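Local coordinates for protein NanS-p (PDB 6YP6) that probably binds carbohydrate as part of a conserved carbohydrate esterase encoded by a Shiga toxin-carrying bacteriophage, at residues A10-S13 against V19-W22; E30-A35 against G40-L45; C75-S80 against G143-F148; I119-K124 against A203-L208; N150-L155 against L208-A213. All blocks are in the same frame, centred on the assembly; numbering follows the deposited sequence. Where two conformers were deposited one is given.

Interaction 1 (A10-S13 against V19-W22)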
# COMPACT_ATOMS: atom_id res chain seq x y z
N ALA A 10 8.68 2.40 -12.08
CA ALA A 10 8.73 1.57 -13.28
C ALA A 10 9.61 2.17 -14.37
O ALA A 10 10.03 1.45 -15.27
CB ALA A 10 7.32 1.30 -13.81
N SER A 11 9.88 3.47 -14.30
CA SER A 11 10.70 4.18 -15.28
C SER A 11 12.18 4.19 -14.93
O SER A 11 12.98 4.70 -15.72
CB SER A 11 10.21 5.63 -15.40
OG SER A 11 10.30 6.28 -14.15
N GLU A 12 12.56 3.67 -13.77
CA GLU A 12 13.95 3.65 -13.31
C GLU A 12 14.53 2.26 -13.52
O GLU A 12 13.87 1.25 -13.27
CB GLU A 12 14.00 4.01 -11.82
CG GLU A 12 15.38 3.96 -11.19
CD GLU A 12 15.34 4.34 -9.72
OE1 GLU A 12 16.00 3.67 -8.92
OE2 GLU A 12 14.60 5.30 -9.38
N SER A 13 15.77 2.21 -14.00
CA SER A 13 16.50 0.95 -14.13
C SER A 13 15.68 -0.11 -14.88
O SER A 13 15.60 -1.27 -14.47
CB SER A 13 16.95 0.43 -12.77
OG SER A 13 17.84 1.34 -12.15
N VAL A 19 16.86 -4.67 -9.28
CA VAL A 19 17.91 -3.66 -9.27
C VAL A 19 17.61 -2.58 -8.25
O VAL A 19 18.54 -2.02 -7.63
CB VAL A 19 18.07 -3.06 -10.69
CG1 VAL A 19 18.97 -1.84 -10.67
CG2 VAL A 19 18.60 -4.11 -11.65
N GLN A 20 16.33 -2.29 -8.03
CA GLN A 20 15.91 -1.25 -7.09
C GLN A 20 15.84 -1.73 -5.65
O GLN A 20 15.43 -0.96 -4.78
CB GLN A 20 14.57 -0.64 -7.55
CG GLN A 20 14.73 0.12 -8.85
CD GLN A 20 13.44 0.76 -9.33
OE1 GLN A 20 12.84 1.57 -8.63
NE2 GLN A 20 13.01 0.40 -10.52
N GLY A 21 16.23 -2.97 -5.36
CA GLY A 21 16.39 -3.43 -3.99
C GLY A 21 15.20 -4.15 -3.41
O GLY A 21 15.24 -4.52 -2.22
N TRP A 22 14.14 -4.35 -4.18
CA TRP A 22 12.95 -5.04 -3.73
C TRP A 22 13.11 -6.55 -3.90
O TRP A 22 13.78 -7.02 -4.82
CB TRP A 22 11.75 -4.60 -4.57
CG TRP A 22 11.36 -3.17 -4.35
CD1 TRP A 22 12.03 -2.06 -4.77
CD2 TRP A 22 10.22 -2.69 -3.62
NE1 TRP A 22 11.38 -0.93 -4.36
CE2 TRP A 22 10.26 -1.29 -3.65
CE3 TRP A 22 9.16 -3.33 -2.97
CZ2 TRP A 22 9.27 -0.51 -3.05
CZ3 TRP A 22 8.19 -2.55 -2.37
CH2 TRP A 22 8.25 -1.16 -2.42
O HOH W 1 13.99 3.32 -6.74

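Interaction 2 (E30-A35 against G40-L45)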
# COMPACT_ATOMS: atom_id res chain seq x y z
N GLU A 30 5.75 -7.89 -15.00
CA GLU A 30 6.17 -7.61 -16.37
C GLU A 30 6.20 -6.10 -16.58
O GLU A 30 5.18 -5.44 -16.42
CB GLU A 30 5.19 -8.23 -17.37
CG GLU A 30 5.63 -8.05 -18.81
CD GLU A 30 4.56 -8.36 -19.83
OE1 GLU A 30 3.44 -8.75 -19.45
OE2 GLU A 30 4.83 -8.21 -21.04
N VAL A 31 7.36 -5.57 -16.95
CA VAL A 31 7.44 -4.15 -17.28
C VAL A 31 6.78 -3.94 -18.63
O VAL A 31 7.12 -4.62 -19.61
CB VAL A 31 8.90 -3.66 -17.26
CG1 VAL A 31 8.96 -2.19 -17.63
CG2 VAL A 31 9.52 -3.90 -15.89
N VAL A 32 5.83 -3.02 -18.69
CA VAL A 32 4.99 -2.82 -19.86
C VAL A 32 4.99 -1.35 -20.23
O VAL A 32 5.36 -0.48 -19.44
CB VAL A 32 3.54 -3.30 -19.65
CG1 VAL A 32 3.51 -4.80 -19.46
CG2 VAL A 32 2.89 -2.57 -18.48
N SER A 33 4.53 -1.08 -21.45
CA SER A 33 4.28 0.28 -21.90
C SER A 33 2.85 0.69 -21.55
O SER A 33 1.91 -0.08 -21.75
CB SER A 33 4.47 0.37 -23.41
OG SER A 33 5.81 0.11 -23.75
N ASP A 34 2.72 1.90 -21.01
CA ASP A 34 1.41 2.50 -20.77
C ASP A 34 1.60 4.00 -20.98
O ASP A 34 2.43 4.61 -20.31
CB ASP A 34 0.89 2.21 -19.36
CG ASP A 34 -0.55 2.67 -19.16
OD1 ASP A 34 -0.80 3.90 -19.19
OD2 ASP A 34 -1.44 1.81 -18.97
N ALA A 35 0.85 4.57 -21.92
CA ALA A 35 1.10 5.96 -22.31
C ALA A 35 0.93 6.93 -21.14
O ALA A 35 1.52 8.02 -21.17
CB ALA A 35 0.18 6.35 -23.47
N GLY A 40 6.10 6.59 -19.72
CA GLY A 40 5.44 5.62 -20.58
C GLY A 40 5.53 4.19 -20.12
O GLY A 40 5.30 3.28 -20.92
N LYS A 41 5.83 3.96 -18.84
CA LYS A 41 6.10 2.63 -18.32
C LYS A 41 5.24 2.33 -17.10
O LYS A 41 4.75 3.23 -16.42
CB LYS A 41 7.57 2.49 -17.89
CG LYS A 41 8.56 2.72 -19.01
CD LYS A 41 8.49 1.60 -20.03
CE LYS A 41 9.58 1.73 -21.08
NZ LYS A 41 9.63 0.51 -21.92
N ALA A 42 5.10 1.04 -16.83
CA ALA A 42 4.47 0.54 -15.62
C ALA A 42 4.94 -0.90 -15.44
O ALA A 42 5.52 -1.49 -16.35
CB ALA A 42 2.94 0.58 -15.74
N VAL A 43 4.71 -1.46 -14.26
CA VAL A 43 4.93 -2.88 -14.04
C VAL A 43 3.58 -3.54 -13.78
O VAL A 43 2.80 -3.07 -12.94
CB VAL A 43 5.99 -3.18 -12.96
CG1 VAL A 43 5.51 -2.80 -11.57
CG2 VAL A 43 6.41 -4.66 -13.02
N LYS A 44 3.29 -4.57 -14.54
CA LYS A 44 2.03 -5.30 -14.47
C LYS A 44 2.23 -6.52 -13.59
O LYS A 44 3.10 -7.36 -13.86
CB LYS A 44 1.62 -5.72 -15.88
CG LYS A 44 0.37 -6.57 -15.97
CD LYS A 44 0.02 -6.83 -17.44
CE LYS A 44 -1.04 -7.91 -17.62
NZ LYS A 44 -1.28 -8.22 -19.06
N LEU A 45 1.42 -6.61 -12.55
CA LEU A 45 1.52 -7.66 -11.55
C LEU A 45 0.32 -8.59 -11.68
O LEU A 45 -0.84 -8.16 -11.61
CB LEU A 45 1.58 -7.05 -10.15
CG LEU A 45 2.69 -6.01 -9.96
CD1 LEU A 45 2.61 -5.42 -8.56
CD2 LEU A 45 4.06 -6.57 -10.20
O HOH W 2 1.13 -7.71 -21.04
O HOH W 3 8.10 -2.32 -21.68
O HOH W 4 7.53 2.24 -23.62

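Interaction 3 (C75-S80 against G143-F148)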
# COMPACT_ATOMS: atom_id res chain seq x y z
N CYS A 75 1.46 5.49 -3.63
CA CYS A 75 1.47 4.60 -4.77
C CYS A 75 0.59 5.18 -5.87
O CYS A 75 -0.50 5.66 -5.61
CB CYS A 75 0.92 3.22 -4.36
SG CYS A 75 0.78 1.98 -5.67
N ARG A 76 1.06 5.07 -7.11
CA ARG A 76 0.26 5.36 -8.30
C ARG A 76 0.07 4.04 -9.05
O ARG A 76 1.04 3.33 -9.33
CB ARG A 76 0.94 6.42 -9.16
CG ARG A 76 0.15 6.77 -10.42
CD ARG A 76 0.59 8.08 -11.04
NE ARG A 76 -0.29 8.48 -12.15
CZ ARG A 76 -0.07 8.24 -13.45
NH1 ARG A 76 1.02 7.59 -13.86
NH2 ARG A 76 -0.94 8.66 -14.35
N PHE A 77 -1.19 3.73 -9.36
CA PHE A 77 -1.56 2.40 -9.85
C PHE A 77 -2.77 2.50 -10.75
O PHE A 77 -3.53 3.47 -10.71
CB PHE A 77 -1.85 1.44 -8.67
CG PHE A 77 -3.10 1.79 -7.93
CD1 PHE A 77 -3.10 2.78 -6.95
CD2 PHE A 77 -4.30 1.17 -8.24
CE1 PHE A 77 -4.28 3.13 -6.31
CE2 PHE A 77 -5.47 1.53 -7.60
CZ PHE A 77 -5.46 2.51 -6.63
N LYS A 78 -2.98 1.45 -11.53
CA LYS A 78 -4.10 1.34 -12.46
C LYS A 78 -4.60 -0.09 -12.36
O LYS A 78 -3.82 -1.04 -12.48
CB LYS A 78 -3.65 1.67 -13.89
CG LYS A 78 -4.59 1.22 -14.98
CD LYS A 78 -4.25 1.93 -16.33
CE LYS A 78 -4.16 1.00 -17.50
NZ LYS A 78 -4.17 1.83 -18.72
N VAL A 79 -5.90 -0.26 -12.18
CA VAL A 79 -6.49 -1.59 -12.07
C VAL A 79 -7.02 -2.01 -13.43
O VAL A 79 -7.66 -1.21 -14.12
CB VAL A 79 -7.63 -1.63 -11.03
CG1 VAL A 79 -8.04 -3.07 -10.79
CG2 VAL A 79 -7.22 -0.95 -9.75
N SER A 80 -6.80 -3.27 -13.80
CA SER A 80 -7.25 -3.83 -15.07
C SER A 80 -8.31 -4.90 -14.82
O SER A 80 -8.24 -5.63 -13.83
CB SER A 80 -6.05 -4.45 -15.80
OG SER A 80 -6.37 -4.80 -17.13
N GLY A 143 -11.92 5.52 2.47
CA GLY A 143 -12.37 6.36 1.38
C GLY A 143 -12.59 5.51 0.15
O GLY A 143 -12.46 4.29 0.18
N THR A 144 -12.94 6.20 -0.93
CA THR A 144 -13.20 5.53 -2.20
C THR A 144 -12.63 6.36 -3.33
O THR A 144 -12.60 7.59 -3.26
CB THR A 144 -14.71 5.30 -2.40
OG1 THR A 144 -14.92 4.60 -3.62
CG2 THR A 144 -15.50 6.60 -2.47
N PHE A 145 -12.22 5.68 -4.39
CA PHE A 145 -11.87 6.32 -5.65
C PHE A 145 -13.09 6.57 -6.51
O PHE A 145 -12.96 7.12 -7.61
CB PHE A 145 -10.88 5.45 -6.44
CG PHE A 145 -9.60 5.15 -5.70
CD1 PHE A 145 -9.50 4.02 -4.92
CD2 PHE A 145 -8.50 5.98 -5.79
CE1 PHE A 145 -8.35 3.71 -4.23
CE2 PHE A 145 -7.32 5.67 -5.09
CZ PHE A 145 -7.27 4.55 -4.31
N GLY A 146 -14.27 6.19 -6.04
CA GLY A 146 -15.48 6.31 -6.82
C GLY A 146 -15.76 5.05 -7.63
O GLY A 146 -15.20 3.98 -7.37
N ALA A 147 -16.65 5.20 -8.61
CA ALA A 147 -17.03 4.07 -9.44
C ALA A 147 -15.79 3.41 -10.01
O ALA A 147 -14.88 4.08 -10.51
CB ALA A 147 -17.95 4.55 -10.56
N PHE A 148 -15.76 2.09 -9.96
CA PHE A 148 -14.61 1.35 -10.44
C PHE A 148 -14.34 1.65 -11.91
O PHE A 148 -15.26 1.73 -12.73
CB PHE A 148 -14.84 -0.14 -10.28
CG PHE A 148 -13.75 -0.99 -10.84
CD1 PHE A 148 -12.55 -1.13 -10.16
CD2 PHE A 148 -13.90 -1.63 -12.05
CE1 PHE A 148 -11.54 -1.90 -10.67
CE2 PHE A 148 -12.89 -2.41 -12.56
CZ PHE A 148 -11.70 -2.55 -11.87

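Interaction 4 (I119-K124 against A203-L208)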
# COMPACT_ATOMS: atom_id res chain seq x y z
N ILE A 119 -7.04 -2.42 -0.95
CA ILE A 119 -7.83 -1.87 -2.02
C ILE A 119 -8.69 -3.01 -2.58
O ILE A 119 -8.16 -4.08 -2.92
CB ILE A 119 -6.93 -1.25 -3.10
CG1 ILE A 119 -6.07 -0.12 -2.53
CG2 ILE A 119 -7.76 -0.77 -4.29
CD1 ILE A 119 -4.97 0.33 -3.46
N GLN A 120 -10.00 -2.78 -2.64
CA GLN A 120 -10.99 -3.81 -2.94
C GLN A 120 -12.19 -3.12 -3.56
O GLN A 120 -12.52 -2.00 -3.18
CB GLN A 120 -11.41 -4.49 -1.63
CG GLN A 120 -12.41 -5.62 -1.76
CD GLN A 120 -12.99 -6.04 -0.43
OE1 GLN A 120 -13.04 -5.24 0.51
NE2 GLN A 120 -13.44 -7.29 -0.34
N THR A 121 -12.88 -3.79 -4.49
CA THR A 121 -14.15 -3.27 -4.95
C THR A 121 -15.29 -3.85 -4.12
O THR A 121 -15.24 -5.01 -3.69
CB THR A 121 -14.41 -3.58 -6.43
OG1 THR A 121 -14.22 -4.97 -6.71
CG2 THR A 121 -13.50 -2.79 -7.32
N ASP A 122 -16.33 -3.04 -3.90
CA ASP A 122 -17.64 -3.58 -3.54
C ASP A 122 -18.36 -3.92 -4.85
O ASP A 122 -17.70 -4.35 -5.79
CB ASP A 122 -18.36 -2.68 -2.53
CG ASP A 122 -18.54 -1.25 -2.98
OD1 ASP A 122 -18.64 -1.00 -4.20
OD2 ASP A 122 -18.62 -0.36 -2.09
N ALA A 123 -19.69 -3.78 -4.92
CA ALA A 123 -20.38 -4.05 -6.18
C ALA A 123 -20.37 -2.87 -7.13
O ALA A 123 -20.90 -2.98 -8.24
CB ALA A 123 -21.81 -4.52 -5.92
N LYS A 124 -19.78 -1.74 -6.74
CA LYS A 124 -19.76 -0.58 -7.62
C LYS A 124 -18.48 0.25 -7.58
O LYS A 124 -18.08 0.77 -8.62
CB LYS A 124 -21.00 0.29 -7.42
CG LYS A 124 -21.17 0.91 -6.04
CD LYS A 124 -22.56 1.56 -5.91
CE LYS A 124 -22.68 2.41 -4.65
NZ LYS A 124 -21.76 3.59 -4.68
N ALA A 203 -8.45 -15.46 -7.48
CA ALA A 203 -8.28 -14.42 -8.49
C ALA A 203 -8.42 -13.03 -7.88
O ALA A 203 -9.36 -12.76 -7.12
CB ALA A 203 -9.31 -14.59 -9.60
N THR A 204 -7.51 -12.15 -8.29
CA THR A 204 -7.50 -10.73 -7.95
C THR A 204 -7.38 -9.94 -9.25
O THR A 204 -7.08 -10.49 -10.31
CB THR A 204 -6.32 -10.41 -7.01
OG1 THR A 204 -5.11 -10.72 -7.70
CG2 THR A 204 -6.44 -11.20 -5.72
N TYR A 205 -7.61 -8.63 -9.18
CA TYR A 205 -7.47 -7.82 -10.38
C TYR A 205 -6.00 -7.72 -10.78
O TYR A 205 -5.15 -7.38 -9.95
CB TYR A 205 -7.94 -6.38 -10.15
CG TYR A 205 -9.41 -6.18 -9.91
CD1 TYR A 205 -10.29 -6.05 -10.96
CD2 TYR A 205 -9.91 -6.06 -8.61
CE1 TYR A 205 -11.63 -5.82 -10.73
CE2 TYR A 205 -11.25 -5.83 -8.38
CZ TYR A 205 -12.11 -5.72 -9.46
OH TYR A 205 -13.46 -5.50 -9.29
N PRO A 206 -5.66 -7.91 -12.06
CA PRO A 206 -4.34 -7.49 -12.52
C PRO A 206 -4.17 -6.00 -12.21
O PRO A 206 -5.11 -5.22 -12.31
CB PRO A 206 -4.37 -7.76 -14.02
CG PRO A 206 -5.42 -8.82 -14.17
CD PRO A 206 -6.47 -8.47 -13.16
N VAL A 207 -2.95 -5.61 -11.82
CA VAL A 207 -2.69 -4.22 -11.46
C VAL A 207 -1.40 -3.75 -12.11
O VAL A 207 -0.41 -4.50 -12.19
CB VAL A 207 -2.68 -4.02 -9.92
CG1 VAL A 207 -1.51 -4.73 -9.25
CG2 VAL A 207 -2.69 -2.53 -9.54
N LEU A 208 -1.41 -2.51 -12.57
CA LEU A 208 -0.22 -1.83 -13.08
C LEU A 208 0.25 -0.85 -12.02
O LEU A 208 -0.54 -0.04 -11.52
CB LEU A 208 -0.53 -1.08 -14.38
CG LEU A 208 -0.41 -1.89 -15.67
CD1 LEU A 208 -1.37 -3.04 -15.69
CD2 LEU A 208 -0.63 -0.98 -16.86

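Interaction 5 (N150-L155 against L208-A213)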
# COMPACT_ATOMS: atom_id res chain seq x y z
N ASN A 150 -10.74 1.52 -15.02
CA ASN A 150 -9.40 1.07 -15.38
C ASN A 150 -8.47 2.26 -15.66
O ASN A 150 -7.54 2.16 -16.47
CB ASN A 150 -9.47 0.07 -16.54
CG ASN A 150 -10.12 -1.31 -16.14
OD1 ASN A 150 -10.52 -1.56 -15.00
ND2 ASN A 150 -10.24 -2.20 -17.11
N GLU A 151 -8.68 3.37 -14.98
CA GLU A 151 -7.84 4.55 -15.10
C GLU A 151 -6.74 4.53 -14.04
O GLU A 151 -6.79 3.78 -13.07
CB GLU A 151 -8.68 5.82 -14.91
CG GLU A 151 -9.79 6.00 -15.90
CD GLU A 151 -9.27 6.09 -17.31
OE1 GLU A 151 -8.41 6.95 -17.57
OE2 GLU A 151 -9.69 5.27 -18.15
N TRP A 152 -5.75 5.39 -14.23
CA TRP A 152 -4.75 5.60 -13.21
C TRP A 152 -5.34 6.33 -12.00
O TRP A 152 -6.18 7.23 -12.14
CB TRP A 152 -3.57 6.42 -13.77
CG TRP A 152 -2.70 5.63 -14.68
CD1 TRP A 152 -2.72 5.62 -16.04
CD2 TRP A 152 -1.67 4.72 -14.28
NE1 TRP A 152 -1.75 4.75 -16.51
CE2 TRP A 152 -1.11 4.18 -15.45
CE3 TRP A 152 -1.19 4.30 -13.04
CZ2 TRP A 152 -0.08 3.25 -15.41
CZ3 TRP A 152 -0.17 3.38 -13.02
CH2 TRP A 152 0.38 2.86 -14.19
N HIS A 153 -4.84 5.95 -10.82
CA HIS A 153 -5.21 6.57 -9.55
C HIS A 153 -3.96 6.75 -8.71
O HIS A 153 -2.95 6.06 -8.90
CB HIS A 153 -6.23 5.71 -8.79
CG HIS A 153 -7.51 5.59 -9.53
ND1 HIS A 153 -8.47 6.58 -9.52
CD2 HIS A 153 -7.96 4.64 -10.38
CE1 HIS A 153 -9.46 6.23 -10.32
NE2 HIS A 153 -9.18 5.05 -10.84
N THR A 154 -4.05 7.66 -7.75
CA THR A 154 -3.01 7.83 -6.76
C THR A 154 -3.58 7.66 -5.37
O THR A 154 -4.74 8.01 -5.09
CB THR A 154 -2.31 9.20 -6.88
OG1 THR A 154 -3.26 10.25 -6.65
CG2 THR A 154 -1.69 9.37 -8.24
N LEU A 155 -2.76 7.11 -4.48
CA LEU A 155 -3.14 6.92 -3.10
C LEU A 155 -1.95 7.29 -2.24
O LEU A 155 -0.83 6.84 -2.52
CB LEU A 155 -3.52 5.45 -2.86
CG LEU A 155 -3.90 5.07 -1.43
CD1 LEU A 155 -5.10 5.85 -0.95
CD2 LEU A 155 -4.17 3.56 -1.34
N LEU A 208 -1.41 -2.51 -12.57
CA LEU A 208 -0.22 -1.83 -13.08
C LEU A 208 0.25 -0.85 -12.02
O LEU A 208 -0.54 -0.04 -11.52
CB LEU A 208 -0.53 -1.08 -14.38
CG LEU A 208 -0.41 -1.89 -15.67
CD1 LEU A 208 -1.37 -3.04 -15.69
CD2 LEU A 208 -0.63 -0.98 -16.86
N ILE A 209 1.53 -0.91 -11.69
CA ILE A 209 2.14 -0.01 -10.72
C ILE A 209 3.08 0.93 -11.46
O ILE A 209 3.97 0.49 -12.19
CB ILE A 209 2.90 -0.80 -9.64
CG1 ILE A 209 2.00 -1.79 -8.92
CG2 ILE A 209 3.59 0.17 -8.68
CD1 ILE A 209 0.94 -1.17 -8.14
N ASP A 210 2.88 2.23 -11.25
CA ASP A 210 3.79 3.26 -11.75
C ASP A 210 4.92 3.49 -10.75
O ASP A 210 6.10 3.51 -11.13
CB ASP A 210 2.98 4.55 -11.94
CG ASP A 210 3.67 5.56 -12.81
OD1 ASP A 210 4.31 5.16 -13.81
OD2 ASP A 210 3.50 6.78 -12.56
N SER A 211 4.56 3.65 -9.48
CA SER A 211 5.53 3.91 -8.43
C SER A 211 4.94 3.53 -7.08
O SER A 211 3.72 3.50 -6.90
CB SER A 211 5.93 5.38 -8.42
OG SER A 211 4.80 6.20 -8.14
N ILE A 212 5.84 3.23 -6.15
CA ILE A 212 5.56 3.07 -4.72
C ILE A 212 6.68 3.80 -4.00
O ILE A 212 7.84 3.64 -4.37
CB ILE A 212 5.60 1.59 -4.29
CG1 ILE A 212 4.60 0.74 -5.07
CG2 ILE A 212 5.37 1.45 -2.78
CD1 ILE A 212 4.85 -0.74 -4.95
N ALA A 213 6.36 4.58 -2.97
CA ALA A 213 7.43 5.24 -2.24
C ALA A 213 7.01 5.53 -0.81
O ALA A 213 5.82 5.67 -0.50
CB ALA A 213 7.86 6.55 -2.89

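Interaction 1 (A10-S13 against V19-W22)
E12 and Q20 meet through their flat ends, carboxylate stacked on amide, the planes 23° apart. The two stems slant across each other. E12 runs fully extended, with CG opposite the backbone N (chi1 177°), and this carries OE1 to 3.8 Å from Q20 CG. Q20 leaves its backbone differently, CG lying opposite the carbonyl carbon (chi1 -67°), and then also continues straight, which lays its amide against the flat of the E12 carboxylate.

The amide end is held from the end of strand 3-9 and from within the loop. OE1 of Q20 accepts from the backbone N of L9, while NE2 has a weak bond to S16 O. NE2 also comes within 3.0 Å of E12 O, but the angle is too poor for a hydrogen bond, and this approach is best read as close polar packing. A water lies 2.8 Å from Q20 OE1 and 3.0 Å from E12 OE1 and can donate to either; since other acceptors compete for its protons, both links need not exist at once.

Further along, V19 CG1 packs against S13 OG at 3.7 Å, an apolar methyl meeting the hydroxyl side chain. The contact lies at the surface and draws together the two ends of the irregular connection from strand 3-9 to strand 23-25, a loop that passes from one sheet of the beta sandwich to the other.

Interaction 2 (E30-A35 against G40-L45)
V32 and A42 form one pair of an antiparallel beta hairpin made by strands 28-33 and 41-46. Two backbone bonds join them, V32 N to A42 O at 2.8 Å and A42 N to V32 O at 3.0 Å; E30 and K44 make the same kind of hydrogen-bonded pair. V31 with V43 and S33 with K41 are the non-hydrogen-bonded pairs between. The N-to-C directions of the short strand segments differ by 135° instead of 180°, evidence of a strong twist.

Side chains divide between two faces. On one, V32 reaches A42 CB with CG2 and K44 CB with CG1, both at 4.2 Å. E30 OE1 and K44 NZ, too far apart for a direct salt bridge, are linked by a water that donates to the carboxylate and accepts from NZ. On the other face, V31 and V43 meet through their CG2 methyls, and K41, bent at its second torsion (chi2 -69°), brings NZ to two waters through weak bonds.

Farther out, V43 and L45 bond through their backbones to strand 207-216, while D34 OD2 forms a salt bridge with K78. At the turn end, G40 takes a positive phi of 74°, and its O accepts from D34 N at 2.9 Å, the donor standing well above the carbonyl plane.

Interaction 3 (C75-S80 against G143-F148)
F77 and F145 make the aromatic part of this contact, an offset edge-to-face pair. The edge of F77 is directed toward the face of F145, with centroids 5.4 Å apart and planes at 82°. The side chains come from opposite directions and are closest at their CZ atoms, 3.6 Å apart. F77 reaches across because its CG sits between the backbone N and the carbonyl carbon (chi1 69°).

The methyl-to-ring part belongs to V79 and F148, whose side chains cross at about a right angle. CG1 of V79 lies in the plane of the F148 ring, at its edge, 3.7 Å from CE1 and 3.9 Å from CZ; the methyl therefore abuts the rim instead of covering a face.

Among polar bonds, T144 OG1 accepts from G146 N at 3.0 Å (158° at the hydrogen), an ST turn at the corner where the chain leaves its sheet, and also bonds to L126 O and N127 OD1. The backbone angles of G146 there call for glycine.

Both hydrophobic pairs bridge the two layers of the beta sandwich. Strand 71-79 runs between strands 152-159 and 207-216 in one sheet. F145 comes from strand 140-147, which borders the other beside strand 125-130, and F148 from the loop that follows; L126 touches both F77 and F145.

Interaction 4 (I119-K124 against A203-L208)
At one end of the beta sandwich, where loops join its two sheets, T121 and Y205 form a buried polar link. T121 is the last residue of strand 113-121, and Y205 lies in the loop leading into strand 207-216 of the opposite sheet. Y205 OH donates to T121 OG1 over 2.7 Å. The acceptor lies at the edge of the tyrosine ring and in its plane, and it is also 3.5 Å from CE2; the bond thus leaves the phenol nearly within the plane of its ring.

T121 meets the phenol with both branches. OG1 occupies the site between the backbone N and the carbonyl carbon (chi1 51°), leaving CG2 to pack 3.4 Å from Y205 OH and 3.9 Å from CZ. Just beyond, D122 OD1 accepts from K124 N at 2.9 Å with an angle of 161°, an Asx turn that bends the chain after the strand; the amide approaches the carboxylate on its anti side.

A84 completes the polar group: its N bonds to Y205 OH, and its O bonds to T121 OG1. F148 packs against both T121 and the tyrosine ring. Since a backbone N can only donate and a carbonyl O only accept, the donors run in one sense, from A84 N through the phenol and the threonine hydroxyl to A84 O. This probably fixes the rotation of the phenol O-H, while the threonine proton, with a weak second acceptor in Q87 O, probably favours A84 O.

Interaction 5 (N150-L155 against L208-A213)
D210 OD2 is gripped by two groups, the guanidinium NH1 of R76 in a salt bridge and the hydroxyl OG1 of T38, while the CB of the same aspartate rests against W152. The closest approach is from W152 CZ3 to D210 CB, 3.5 Å, with CH2 following at 3.8 Å from the same carbon. The two side chains cross at about a right angle, and the indole and carboxylate planes differ by 59°, which excludes a parallel stack.

It is the far corner of the six-membered ring that does the touching. W152 leaves its backbone with CG opposite the carbonyl carbon (chi1 -74°), and the indole then spans the gap to segment 208-213. There CH2 packs on L208 CB at 4.0 Å, CZ3 lies 3.8 Å from L208 O, and the I209 carbonyl carbon sits at the ring's edge. At the other end of the indole, NE1 bonds to OD1 of D34, so a polar tie and an apolar corner together set how the ring is turned.

R76 joins the two sides: its charge meets the W152 ring in a cation-pi contact while the guanidinium pairs with D210. D210 and S211 both face R76 across the sheet, a classic beta bulge, and the chain turns a corner at D210.

Strand 71-79 lies between strands 152-159 and 207-216 in the sheet and bonds to each. With W152 and L208 CA atoms 8.7 Å apart, the indole therefore reaches over this middle strand, beside K78, and also touches A42 of the hairpin strand 41-46.

Overall arrangement
Interactions 4 and 5 are buried and interaction 3 partly so; interactions 1 and 2 lie at the surface, where waters join charged or polar side chains. Backbone pairing dominates interaction 2, whereas the others rest on side chains: ring packing in 3 and 5, paired hydroxyls in 4, a stacked carboxylate and amide in 1. Strand 207-216 connects much of this. Interactions 4 and 5 share L208, and its backbone N bonds to K78 O of interaction 3, while I209 N bonds to V43 O of interaction 2. A10 of interaction 1 packs on A42. Interactions 3 and 4 span the two sheets; 2 and 5 stay within one.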